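Local coordinates for protein DNA polymerase III beta subunit (Streptococcus pyogenes, PDB 2AVT) that probably encircles DNA as a ring-shaped dimer and tethers the replicative DNA polymerase to its template, so that synthesis is processive, at residues I2-R8 with I92-E98; S32-V38 with G73-A79; L162-H166 with V178-S182; S227-I231 with Y241-L245. All coordinates share one frame; numbering follows the deposited sequence.

Interaction 1 (I2-R8 with I92-E98); sequences IQFSINR and ISINVKE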
loop_
_atom_site.group_PDB
_atom_site.type_symbol
_atom_site.label_atom_id
_atom_site.label_comp_id
_atom_site.label_asym_id
_atom_site.label_seq_id
_atom_site.Cartn_x
_atom_site.Cartn_y
_atom_site.Cartn_z
ATOM N N ILE A 2 4.688 4.898 37.352
ATOM C CA ILE A 2 4.886 5.822 36.242
ATOM C C ILE A 2 3.948 7.012 36.231
ATOM O O ILE A 2 2.772 6.895 36.557
ATOM C CB ILE A 2 4.715 5.114 34.867
ATOM C CG1 ILE A 2 5.824 4.084 34.661
ATOM C CG2 ILE A 2 4.737 6.145 33.732
ATOM C CD1 ILE A 2 5.654 3.247 33.397
ATOM N N GLN A 3 4.489 8.158 35.835
ATOM C CA GLN A 3 3.710 9.378 35.702
ATOM C C GLN A 3 4.481 10.431 34.929
ATOM O O GLN A 3 5.491 10.957 35.408
ATOM C CB GLN A 3 3.314 9.958 37.056
ATOM C CG GLN A 3 2.668 11.339 36.921
ATOM C CD GLN A 3 1.290 11.413 37.548
ATOM O OE1 GLN A 3 1.124 11.142 38.739
ATOM N NE2 GLN A 3 0.291 11.777 36.747
ATOM N N PHE A 4 4.005 10.736 33.728
ATOM C CA PHE A 4 4.646 11.749 32.905
ATOM C C PHE A 4 3.659 12.286 31.879
ATOM O O PHE A 4 2.659 11.635 31.565
ATOM C CB PHE A 4 5.905 11.173 32.219
ATOM C CG PHE A 4 5.626 10.162 31.123
ATOM C CD1 PHE A 4 5.538 8.803 31.411
ATOM C CD2 PHE A 4 5.490 10.567 29.797
ATOM C CE1 PHE A 4 5.326 7.865 30.401
ATOM C CE2 PHE A 4 5.279 9.630 28.785
ATOM C CZ PHE A 4 5.197 8.280 29.087
ATOM N N SER A 5 3.935 13.488 31.391
ATOM C CA SER A 5 3.117 14.145 30.382
ATOM C C SER A 5 4.043 14.348 29.204
ATOM O O SER A 5 5.211 14.688 29.379
ATOM C CB SER A 5 2.616 15.501 30.887
ATOM O OG SER A 5 1.739 15.328 31.989
ATOM N N ILE A 6 3.531 14.166 28.001
ATOM C CA ILE A 6 4.381 14.305 26.840
ATOM C C ILE A 6 3.617 14.856 25.667
ATOM O O ILE A 6 2.390 14.756 25.609
ATOM C CB ILE A 6 4.983 12.923 26.456
ATOM C CG1 ILE A 6 6.073 13.082 25.400
ATOM C CG2 ILE A 6 3.889 12.008 25.909
ATOM C CD1 ILE A 6 6.861 11.800 25.166
ATOM N N ASN A 7 4.353 15.449 24.734
ATOM C CA ASN A 7 3.777 15.999 23.517
ATOM C C ASN A 7 3.408 14.786 22.651
ATOM O O ASN A 7 4.235 13.891 22.455
ATOM C CB ASN A 7 4.818 16.875 22.815
ATOM C CG ASN A 7 4.374 17.331 21.443
ATOM O OD1 ASN A 7 4.347 16.546 20.499
ATOM N ND2 ASN A 7 4.017 18.607 21.327
ATOM N N ARG A 8 2.175 14.761 22.142
ATOM C CA ARG A 8 1.679 13.642 21.328
ATOM C C ARG A 8 2.511 13.361 20.074
ATOM O O ARG A 8 2.890 12.216 19.804
ATOM C CB ARG A 8 0.212 13.903 20.934
ATOM C CG ARG A 8 -0.512 12.732 20.260
ATOM C CD ARG A 8 -1.901 13.174 19.750
ATOM N NE ARG A 8 -1.757 14.326 18.859
ATOM C CZ ARG A 8 -2.749 15.109 18.439
ATOM N NH1 ARG A 8 -4.002 14.878 18.818
ATOM N NH2 ARG A 8 -2.473 16.147 17.655
ATOM N N ILE A 92 -2.957 17.847 22.012
ATOM C CA ILE A 92 -1.532 17.939 21.737
ATOM C C ILE A 92 -0.679 17.273 22.806
ATOM O O ILE A 92 0.408 16.787 22.513
ATOM C CB ILE A 92 -1.099 19.416 21.600
ATOM C CG1 ILE A 92 -1.939 20.099 20.520
ATOM C CG2 ILE A 92 0.376 19.496 21.229
ATOM C CD1 ILE A 92 -1.640 21.583 20.330
ATOM N N SER A 93 -1.163 17.247 24.042
ATOM C CA SER A 93 -0.404 16.630 25.116
ATOM C C SER A 93 -1.133 15.482 25.793
ATOM O O SER A 93 -2.353 15.495 25.957
ATOM C CB SER A 93 0.008 17.674 26.164
ATOM O OG SER A 93 -1.103 18.425 26.611
ATOM N N ILE A 94 -0.355 14.488 26.196
ATOM C CA ILE A 94 -0.887 13.303 26.838
ATOM C C ILE A 94 -0.285 13.090 28.206
ATOM O O ILE A 94 0.927 13.229 28.393
ATOM C CB ILE A 94 -0.599 12.053 25.987
ATOM C CG1 ILE A 94 -1.239 12.216 24.611
ATOM C CG2 ILE A 94 -1.139 10.812 26.677
ATOM C CD1 ILE A 94 -0.944 11.088 23.667
ATOM N N ASN A 95 -1.137 12.753 29.163
ATOM C CA ASN A 95 -0.690 12.480 30.513
ATOM C C ASN A 95 -0.784 10.972 30.674
ATOM O O ASN A 95 -1.808 10.375 30.341
ATOM C CB ASN A 95 -1.591 13.177 31.528
ATOM C CG ASN A 95 -1.015 13.149 32.927
ATOM O OD1 ASN A 95 -1.092 12.142 33.628
ATOM N ND2 ASN A 95 -0.420 14.262 33.340
ATOM N N VAL A 96 0.292 10.365 31.162
ATOM C CA VAL A 96 0.366 8.924 31.351
ATOM C C VAL A 96 0.536 8.628 32.824
ATOM O O VAL A 96 1.535 9.019 33.421
ATOM C CB VAL A 96 1.561 8.331 30.592
ATOM C CG1 VAL A 96 1.540 6.815 30.693
ATOM C CG2 VAL A 96 1.525 8.777 29.141
ATOM N N LYS A 97 -0.437 7.943 33.414
ATOM C CA LYS A 97 -0.374 7.629 34.833
ATOM C C LYS A 97 -0.649 6.164 35.104
ATOM O O LYS A 97 -1.726 5.659 34.793
ATOM C CB LYS A 97 -1.377 8.494 35.610
ATOM C CG LYS A 97 -1.262 8.391 37.126
ATOM C CD LYS A 97 -2.182 9.415 37.806
ATOM C CE LYS A 97 -1.860 9.575 39.286
ATOM N NZ LYS A 97 -2.409 10.859 39.835
ATOM N N GLU A 98 0.330 5.480 35.684
ATOM C CA GLU A 98 0.163 4.073 36.007
ATOM C C GLU A 98 -0.602 3.949 37.309
ATOM O O GLU A 98 -0.405 4.743 38.231
ATOM C CB GLU A 98 1.527 3.382 36.145
ATOM C CG GLU A 98 1.479 2.038 36.878
ATOM C CD GLU A 98 2.851 1.377 36.999
ATOM O OE1 GLU A 98 3.874 2.097 36.942
ATOM O OE2 GLU A 98 2.910 0.139 37.164
#
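F4 and V96 form the tight part of this contact. Their side chains lie side by side on the buried face of the sheet. V96 CB sits 4.0 Å from the centroid of the F4 ring, 18° off the ring normal, so it meets a ring face as a CH-pi contact. F4 CG stands between its backbone N and carbonyl carbon (chi1 70°), and the ring lies alongside V96. I2, I6 and I94 extend this apolar face, and I94 CD1 reaches R8 CG at 3.8 Å. Strands 3-7 and 93-99 are antiparallel neighbours in one sheet of the N-terminal domain. V96 N to F4 O (2.7 Å) and I94 N to I6 O (2.8 Å) are among the bonds that join them. At one end E98, its chain extended, reaches I2, and its OE1 accepts from I2 N at 2.9 Å with a nearly straight bond (170°). The face with Q3, S5, N95 and K97 is looser and more open to solvent. Q3 and K97 run side by side, with OE1 of Q3 3.4 Å from CE of K97. Q3 NE2 gives only a weak bond to N95 OD1, at 3.4 Å. S5 OG lies 2.8 Å from N95 ND2.

Interaction 2 (S32-V38 with G73-A79); sequences SSIKIEV and GAILLEA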
loop_
_atom_site.group_PDB
_atom_site.type_symbol
_atom_site.label_atom_id
_atom_site.label_comp_id
_atom_site.label_asym_id
_atom_site.label_seq_id
_atom_site.Cartn_x
_atom_site.Cartn_y
_atom_site.Cartn_z
ATOM N N SER A 32 5.754 -8.988 21.401
ATOM C CA SER A 32 4.784 -8.140 20.698
ATOM C C SER A 32 4.617 -6.832 21.485
ATOM O O SER A 32 4.015 -5.867 21.010
ATOM C CB SER A 32 3.416 -8.832 20.633
ATOM O OG SER A 32 2.898 -8.995 21.945
ATOM N N SER A 33 5.140 -6.796 22.700
ATOM C CA SER A 33 4.974 -5.602 23.502
ATOM C C SER A 33 6.110 -4.592 23.419
ATOM O O SER A 33 7.240 -4.910 23.006
ATOM C CB SER A 33 4.733 -5.994 24.958
ATOM O OG SER A 33 5.853 -6.673 25.483
ATOM N N ILE A 34 5.786 -3.349 23.757
ATOM C CA ILE A 34 6.803 -2.321 23.792
ATOM C C ILE A 34 7.067 -2.114 25.276
ATOM O O ILE A 34 6.141 -2.125 26.101
ATOM C CB ILE A 34 6.332 -1.007 23.113
ATOM C CG1 ILE A 34 7.457 0.033 23.173
ATOM C CG2 ILE A 34 5.072 -0.501 23.766
ATOM C CD1 ILE A 34 7.392 1.081 22.077
ATOM N N LYS A 35 8.337 -1.978 25.629
ATOM C CA LYS A 35 8.712 -1.786 27.018
ATOM C C LYS A 35 8.957 -0.306 27.241
ATOM O O LYS A 35 9.667 0.337 26.475
ATOM C CB LYS A 35 9.970 -2.604 27.330
ATOM C CG LYS A 35 10.514 -2.440 28.725
ATOM C CD LYS A 35 11.810 -3.232 28.865
ATOM C CE LYS A 35 12.554 -2.865 30.140
ATOM N NZ LYS A 35 13.978 -3.342 30.087
ATOM N N ILE A 36 8.345 0.235 28.286
ATOM C CA ILE A 36 8.484 1.647 28.595
ATOM C C ILE A 36 9.099 1.816 29.974
ATOM O O ILE A 36 8.530 1.382 30.974
ATOM C CB ILE A 36 7.113 2.345 28.579
ATOM C CG1 ILE A 36 6.453 2.163 27.211
ATOM C CG2 ILE A 36 7.278 3.822 28.885
ATOM C CD1 ILE A 36 5.080 2.786 27.110
ATOM N N GLU A 37 10.278 2.423 30.024
ATOM C CA GLU A 37 10.936 2.658 31.301
ATOM C C GLU A 37 11.059 4.156 31.490
ATOM O O GLU A 37 11.629 4.849 30.654
ATOM C CB GLU A 37 12.322 2.027 31.320
ATOM C CG GLU A 37 12.308 0.534 31.162
ATOM C CD GLU A 37 13.701 -0.029 30.990
ATOM O OE1 GLU A 37 14.418 0.425 30.062
ATOM O OE2 GLU A 37 14.071 -0.925 31.777
ATOM N N VAL A 38 10.522 4.648 32.596
ATOM C CA VAL A 38 10.561 6.066 32.879
ATOM C C VAL A 38 11.583 6.352 33.971
ATOM O O VAL A 38 11.483 5.826 35.085
ATOM C CB VAL A 38 9.168 6.572 33.321
ATOM C CG1 VAL A 38 9.218 8.060 33.600
ATOM C CG2 VAL A 38 8.129 6.258 32.235
ATOM N N GLY A 73 9.167 4.489 36.766
ATOM C CA GLY A 73 8.407 3.263 36.612
ATOM C C GLY A 73 8.757 2.512 35.344
ATOM O O GLY A 73 9.536 2.989 34.518
ATOM N N ALA A 74 8.185 1.324 35.193
ATOM C CA ALA A 74 8.439 0.513 34.017
ATOM C C ALA A 74 7.223 -0.370 33.735
ATOM O O ALA A 74 6.642 -0.955 34.648
ATOM C CB ALA A 74 9.686 -0.331 34.230
ATOM N N ILE A 75 6.830 -0.458 32.471
ATOM C CA ILE A 75 5.667 -1.255 32.113
ATOM C C ILE A 75 5.742 -1.742 30.679
ATOM O O ILE A 75 6.456 -1.159 29.861
ATOM C CB ILE A 75 4.353 -0.433 32.304
ATOM C CG1 ILE A 75 3.133 -1.350 32.211
ATOM C CG2 ILE A 75 4.232 0.652 31.232
ATOM C CD1 ILE A 75 1.814 -0.616 32.387
ATOM N N LEU A 76 5.018 -2.826 30.396
ATOM C CA LEU A 76 4.926 -3.415 29.065
ATOM C C LEU A 76 3.481 -3.278 28.551
ATOM O O LEU A 76 2.526 -3.556 29.277
ATOM C CB LEU A 76 5.284 -4.907 29.100
ATOM C CG LEU A 76 6.626 -5.378 29.677
ATOM C CD1 LEU A 76 6.731 -6.900 29.519
ATOM C CD2 LEU A 76 7.771 -4.689 28.941
ATOM N N LEU A 77 3.335 -2.884 27.292
ATOM C CA LEU A 77 2.029 -2.713 26.664
ATOM C C LEU A 77 2.121 -3.289 25.255
ATOM O O LEU A 77 3.202 -3.266 24.655
ATOM C CB LEU A 77 1.676 -1.212 26.584
ATOM C CG LEU A 77 1.513 -0.457 27.906
ATOM C CD1 LEU A 77 1.482 1.061 27.675
ATOM C CD2 LEU A 77 0.233 -0.925 28.577
ATOM N N GLU A 78 1.020 -3.826 24.726
ATOM C CA GLU A 78 1.056 -4.364 23.363
ATOM C C GLU A 78 1.396 -3.182 22.471
ATOM O O GLU A 78 0.670 -2.190 22.441
ATOM C CB GLU A 78 -0.301 -4.945 22.955
ATOM C CG GLU A 78 -0.654 -6.256 23.629
ATOM C CD GLU A 78 0.340 -7.356 23.314
ATOM O OE1 GLU A 78 0.777 -7.443 22.150
ATOM O OE2 GLU A 78 0.670 -8.141 24.224
ATOM N N ALA A 79 2.499 -3.291 21.740
ATOM C CA ALA A 79 2.976 -2.207 20.884
ATOM C C ALA A 79 2.023 -1.590 19.850
ATOM O O ALA A 79 1.688 -0.411 19.944
ATOM C CB ALA A 79 4.251 -2.637 20.197
HETATM O O HOH W 1 3.090 -9.254 24.541
#
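S32 and E78 make the polar side-chain contact. The E78 chain is bent at chi2 (-61°), which brings its carboxylate back to the serine. S32 OG lies 2.6 Å from E78 OE1, and P29 O is a second partner for this hydroxyl. A water bridges the same two side chains, donating to S32 OG and to E78 OE2 (2.7 Å).

In the backbone, I34 with L77, I36 with I75 and V38 with G73 are hydrogen-bonded pairs. Beyond the strand end A79 N donates to S32 O at 3.1 Å. The backbone angles of G73 would press a CB against the preceding carbonyl, so glycine fits there.

Apolar packing differs on the two faces. On one, I36 CD1 meets L77 CD1 at 4.0 Å; past the strand end A79 CB, at the start of helix 79-88, meets I34 CB at 3.9 Å. L15 and T18 of helix 8-18 also touch I34. On the other, L76 CD2 presses on K35 CB at 3.4 Å, tighter than usual. K35 runs out extended, and its NZ forms a salt bridge with E37 OE2 of the same strand.

The arrangement is an antiparallel strand pair, the last two strands of a large sheet within this chain, with L76 also bonded through its backbone to K118. Sheets backed by helices are characteristic of this DNA polymerase beta-subunit fold.

Interaction 3 (L162-H166 with V178-S182); sequences LTGVH and VATDS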
loop_
_atom_site.group_PDB
_atom_site.type_symbol
_atom_site.label_atom_id
_atom_site.label_comp_id
_atom_site.label_asym_id
_atom_site.label_seq_id
_atom_site.Cartn_x
_atom_site.Cartn_y
_atom_site.Cartn_z
ATOM N N LEU A 162 25.112 -16.578 3.967
ATOM C CA LEU A 162 24.874 -15.793 2.758
ATOM C C LEU A 162 23.721 -14.812 2.926
ATOM O O LEU A 162 23.512 -13.933 2.090
ATOM C CB LEU A 162 24.578 -16.700 1.563
ATOM C CG LEU A 162 25.725 -17.518 0.964
ATOM C CD1 LEU A 162 25.314 -17.989 -0.424
ATOM C CD2 LEU A 162 26.988 -16.670 0.866
ATOM N N THR A 163 22.971 -14.975 4.010
ATOM C CA THR A 163 21.831 -14.115 4.291
ATOM C C THR A 163 22.292 -12.746 4.780
ATOM O O THR A 163 21.549 -11.772 4.716
ATOM C CB THR A 163 20.920 -14.747 5.366
ATOM O OG1 THR A 163 20.551 -16.074 4.965
ATOM C CG2 THR A 163 19.662 -13.923 5.547
ATOM N N GLY A 164 23.525 -12.672 5.260
ATOM C CA GLY A 164 24.022 -11.404 5.761
ATOM C C GLY A 164 25.016 -10.680 4.876
ATOM O O GLY A 164 25.331 -11.119 3.770
ATOM N N VAL A 165 25.491 -9.545 5.373
ATOM C CA VAL A 165 26.475 -8.735 4.668
ATOM C C VAL A 165 27.771 -8.947 5.429
ATOM O O VAL A 165 27.806 -8.782 6.644
ATOM C CB VAL A 165 26.092 -7.228 4.701
ATOM C CG1 VAL A 165 27.156 -6.386 3.992
ATOM C CG2 VAL A 165 24.747 -7.026 4.027
ATOM N N HIS A 166 28.825 -9.354 4.731
ATOM C CA HIS A 166 30.114 -9.568 5.392
ATOM C C HIS A 166 30.819 -8.223 5.513
ATOM O O HIS A 166 31.068 -7.563 4.509
ATOM C CB HIS A 166 30.998 -10.526 4.581
ATOM C CG HIS A 166 32.221 -10.988 5.317
ATOM N ND1 HIS A 166 33.299 -11.569 4.682
ATOM C CD2 HIS A 166 32.528 -10.976 6.637
ATOM C CE1 HIS A 166 34.216 -11.892 5.578
ATOM N NE2 HIS A 166 33.773 -11.544 6.773
ATOM N N VAL A 178 30.820 -6.756 1.958
ATOM C CA VAL A 178 30.434 -7.559 0.801
ATOM C C VAL A 178 29.232 -8.458 1.082
ATOM O O VAL A 178 29.041 -8.936 2.200
ATOM C CB VAL A 178 31.598 -8.460 0.321
ATOM C CG1 VAL A 178 31.886 -9.525 1.355
ATOM C CG2 VAL A 178 31.239 -9.095 -1.011
ATOM N N ALA A 179 28.421 -8.675 0.052
ATOM C CA ALA A 179 27.241 -9.529 0.154
ATOM C C ALA A 179 27.055 -10.215 -1.190
ATOM O O ALA A 179 27.326 -9.627 -2.234
ATOM C CB ALA A 179 26.001 -8.704 0.496
ATOM N N THR A 180 26.587 -11.459 -1.154
ATOM C CA THR A 180 26.376 -12.231 -2.364
ATOM C C THR A 180 25.338 -13.334 -2.175
ATOM O O THR A 180 25.074 -13.791 -1.060
ATOM C CB THR A 180 27.693 -12.886 -2.845
ATOM O OG1 THR A 180 27.466 -13.571 -4.079
ATOM C CG2 THR A 180 28.208 -13.884 -1.826
ATOM N N ASP A 181 24.747 -13.741 -3.292
ATOM C CA ASP A 181 23.741 -14.795 -3.327
ATOM C C ASP A 181 24.281 -15.899 -4.242
ATOM O O ASP A 181 23.511 -16.662 -4.813
ATOM C CB ASP A 181 22.430 -14.250 -3.894
ATOM C CG ASP A 181 22.549 -13.857 -5.349
ATOM O OD1 ASP A 181 23.680 -13.558 -5.784
ATOM O OD2 ASP A 181 21.516 -13.844 -6.063
ATOM N N SER A 182 25.608 -15.961 -4.380
ATOM C CA SER A 182 26.286 -16.948 -5.225
ATOM C C SER A 182 25.665 -16.971 -6.612
ATOM O O SER A 182 25.587 -18.005 -7.278
ATOM C CB SER A 182 26.213 -18.339 -4.609
ATOM O OG SER A 182 24.879 -18.815 -4.562
HETATM O O HOH W 2 25.974 -12.334 1.646
#
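H166 and V178 form an antiparallel hydrogen-bonded pair, with H166 N to V178 O at 2.6 Å and V178 N to H166 O at 2.7 Å, while the short strand axes lie 136° apart. The side chains of this pair share one face. V178 CG1 stands between its backbone N and carbonyl carbon (chi1 68°) and comes to 3.5 Å from H166 CB. The H166 ring leads away from V178 and meets the ring of Y249, with their planes at about 40°. V165 CG2 packs on A179 CB at 4.1 Å. The two segments belong to the beta hairpin of strands 164-170 and 174-180 in the central domain, at its open end. There the backbones spread apart and a water lies between them. T180 N donates to this water at 3.0 Å, and the carbonyl oxygens of L162 and G164 also lie beside it. L162 CD2 comes to 4.1 Å from T180 CG2, the two side chains crossing obliquely. T180 OG1 accepts from S182 N at 3.0 Å, an ST turn that bends the chain after the strand; the same hydroxyl also bonds to R184 O. D181 points away from the other strand and pairs its carboxylate with R184 in a salt bridge.

Interaction 4 (S227-I231 with Y241-L245); sequences SPSQI and YTRLL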
loop_
_atom_site.group_PDB
_atom_site.type_symbol
_atom_site.label_atom_id
_atom_site.label_comp_id
_atom_site.label_asym_id
_atom_site.label_seq_id
_atom_site.Cartn_x
_atom_site.Cartn_y
_atom_site.Cartn_z
ATOM N N SER A 227 30.723 -7.345 19.790
ATOM C CA SER A 227 30.747 -8.416 20.772
ATOM C C SER A 227 30.710 -9.617 19.844
ATOM O O SER A 227 30.502 -9.463 18.638
ATOM C CB SER A 227 29.505 -8.395 21.671
ATOM O OG SER A 227 28.424 -9.091 21.076
ATOM N N PRO A 228 30.918 -10.828 20.372
ATOM C CA PRO A 228 30.887 -11.987 19.474
ATOM C C PRO A 228 29.505 -12.274 18.883
ATOM O O PRO A 228 29.386 -12.645 17.711
ATOM C CB PRO A 228 31.373 -13.131 20.365
ATOM C CG PRO A 228 32.221 -12.436 21.396
ATOM C CD PRO A 228 31.404 -11.210 21.708
ATOM N N SER A 229 28.465 -12.091 19.690
ATOM C CA SER A 229 27.106 -12.382 19.244
ATOM C C SER A 229 26.334 -11.233 18.605
ATOM O O SER A 229 25.389 -11.466 17.854
ATOM C CB SER A 229 26.291 -12.958 20.410
ATOM O OG SER A 229 26.392 -12.130 21.557
ATOM N N GLN A 230 26.719 -9.998 18.893
ATOM C CA GLN A 230 26.017 -8.868 18.303
ATOM C C GLN A 230 26.836 -7.600 18.143
ATOM O O GLN A 230 27.941 -7.465 18.683
ATOM C CB GLN A 230 24.749 -8.543 19.104
ATOM C CG GLN A 230 24.837 -8.819 20.592
ATOM C CD GLN A 230 23.662 -8.240 21.366
ATOM O OE1 GLN A 230 22.533 -8.201 20.876
ATOM N NE2 GLN A 230 23.923 -7.797 22.581
ATOM N N ILE A 231 26.275 -6.671 17.380
ATOM C CA ILE A 231 26.902 -5.389 17.135
ATOM C C ILE A 231 25.916 -4.324 17.616
ATOM O O ILE A 231 24.698 -4.470 17.459
ATOM C CB ILE A 231 27.216 -5.218 15.631
ATOM C CG1 ILE A 231 27.760 -3.818 15.352
ATOM C CG2 ILE A 231 25.979 -5.486 14.805
ATOM C CD1 ILE A 231 28.086 -3.595 13.888
ATOM N N TYR A 241 20.762 -2.701 18.512
ATOM C CA TYR A 241 21.524 -3.951 18.586
ATOM C C TYR A 241 21.080 -4.909 17.497
ATOM O O TYR A 241 19.910 -4.926 17.109
ATOM C CB TYR A 241 21.315 -4.668 19.920
ATOM C CG TYR A 241 21.742 -3.907 21.137
ATOM C CD1 TYR A 241 20.979 -2.852 21.627
ATOM C CD2 TYR A 241 22.893 -4.261 21.823
ATOM C CE1 TYR A 241 21.353 -2.173 22.771
ATOM C CE2 TYR A 241 23.277 -3.582 22.972
ATOM C CZ TYR A 241 22.503 -2.542 23.438
ATOM O OH TYR A 241 22.882 -1.864 24.574
ATOM N N THR A 242 22.012 -5.724 17.017
ATOM C CA THR A 242 21.697 -6.697 15.990
ATOM C C THR A 242 22.418 -8.009 16.247
ATOM O O THR A 242 23.607 -8.018 16.570
ATOM C CB THR A 242 22.118 -6.232 14.603
ATOM O OG1 THR A 242 21.579 -4.930 14.341
ATOM C CG2 THR A 242 21.602 -7.214 13.570
ATOM N N ARG A 243 21.688 -9.113 16.101
ATOM C CA ARG A 243 22.251 -10.445 16.289
ATOM C C ARG A 243 23.171 -10.730 15.104
ATOM O O ARG A 243 22.869 -10.343 13.977
ATOM C CB ARG A 243 21.117 -11.474 16.358
ATOM C CG ARG A 243 21.508 -12.923 16.122
ATOM C CD ARG A 243 20.290 -13.821 16.344
ATOM N NE ARG A 243 20.450 -15.165 15.793
ATOM C CZ ARG A 243 20.477 -15.446 14.492
ATOM N NH1 ARG A 243 20.614 -16.704 14.085
ATOM N NH2 ARG A 243 20.359 -14.475 13.596
ATOM N N LEU A 244 24.288 -11.402 15.363
ATOM C CA LEU A 244 25.248 -11.722 14.310
ATOM C C LEU A 244 25.109 -13.146 13.782
ATOM O O LEU A 244 24.762 -14.066 14.525
ATOM C CB LEU A 244 26.682 -11.529 14.823
ATOM C CG LEU A 244 27.123 -10.117 15.228
ATOM C CD1 LEU A 244 28.557 -10.168 15.705
ATOM C CD2 LEU A 244 26.993 -9.165 14.057
ATOM N N LEU A 245 25.383 -13.317 12.493
ATOM C CA LEU A 245 25.328 -14.638 11.887
ATOM C C LEU A 245 26.693 -15.279 12.123
ATOM O O LEU A 245 27.718 -14.736 11.720
ATOM C CB LEU A 245 25.029 -14.528 10.391
ATOM C CG LEU A 245 23.617 -14.042 10.055
ATOM C CD1 LEU A 245 23.505 -13.733 8.569
ATOM C CD2 LEU A 245 22.603 -15.113 10.466
HETATM O O HOH W 3 24.486 -13.819 17.677
#
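The Q230 amide and the Y241 ring are the flat groups that meet here. Their planes are 27° apart, and the approach is oblique. Q230 NE2 lies 3.8 Å from CD2 of the ring, and Q230 OE1 lies 3.9 Å from Y241 CB. V129 touches both side chains, and L126 also touches the tyrosine.

L244 is the main side chain that segment 241-245 sends toward the turn. With CG anti to its carbonyl carbon (chi1 -64°), L244 lies against the turn: CD1 meets P228 O at 3.3 Å. CD2 meets I231 CG2 at 3.9 Å, the two side chains crossing at about a right angle. CG itself lies 3.5 Å from Q230 CA. Backbone bonds join the segments. L244 N donates to S229 O at 2.7 Å, with the donor tilted 27° from the carbonyl plane. T242 N donates to I231 O at 3.0 Å. A water donates to both S229 O and L244 O.

The turn is held from within. S227 OG accepts from Q230 N at 2.9 Å, which is an ST motif. It lies just where strand 230-234 begins.

The contact forms the open end of the beta hairpin of strands 230-234 and 238-243. L203 of strand 199-204 packs against I231, T242 and L244. I231 also meets V224 and F226 of strand 221-226. On its other edge strand 238-243 bonds through Y241 to S53 of strand 52-59, and so continues the sheet of the N-terminal domain into the central domain.

Overall arrangement
From the N terminus, interaction 1 brings strand 3-7 to strand 93-99 and closes a long loop of the N-terminal domain. Interaction 2 lies within that loop and pairs strands 33-39 and 73-78. The two touch where I2 packs on G73, V38 and I75, which joins the two sheets of this domain. Interactions 3 and 4 follow in series, and neither crosses the others. Each closes a short hairpin of the central domain. They meet where L245 touches G164. Interactions 2 and 4 lie on the same eight-stranded sheet, which spans the N-terminal and central domains, with centres about 24 Å apart. Interaction 3 belongs to a nine-stranded sheet that runs on into the C-terminal domain.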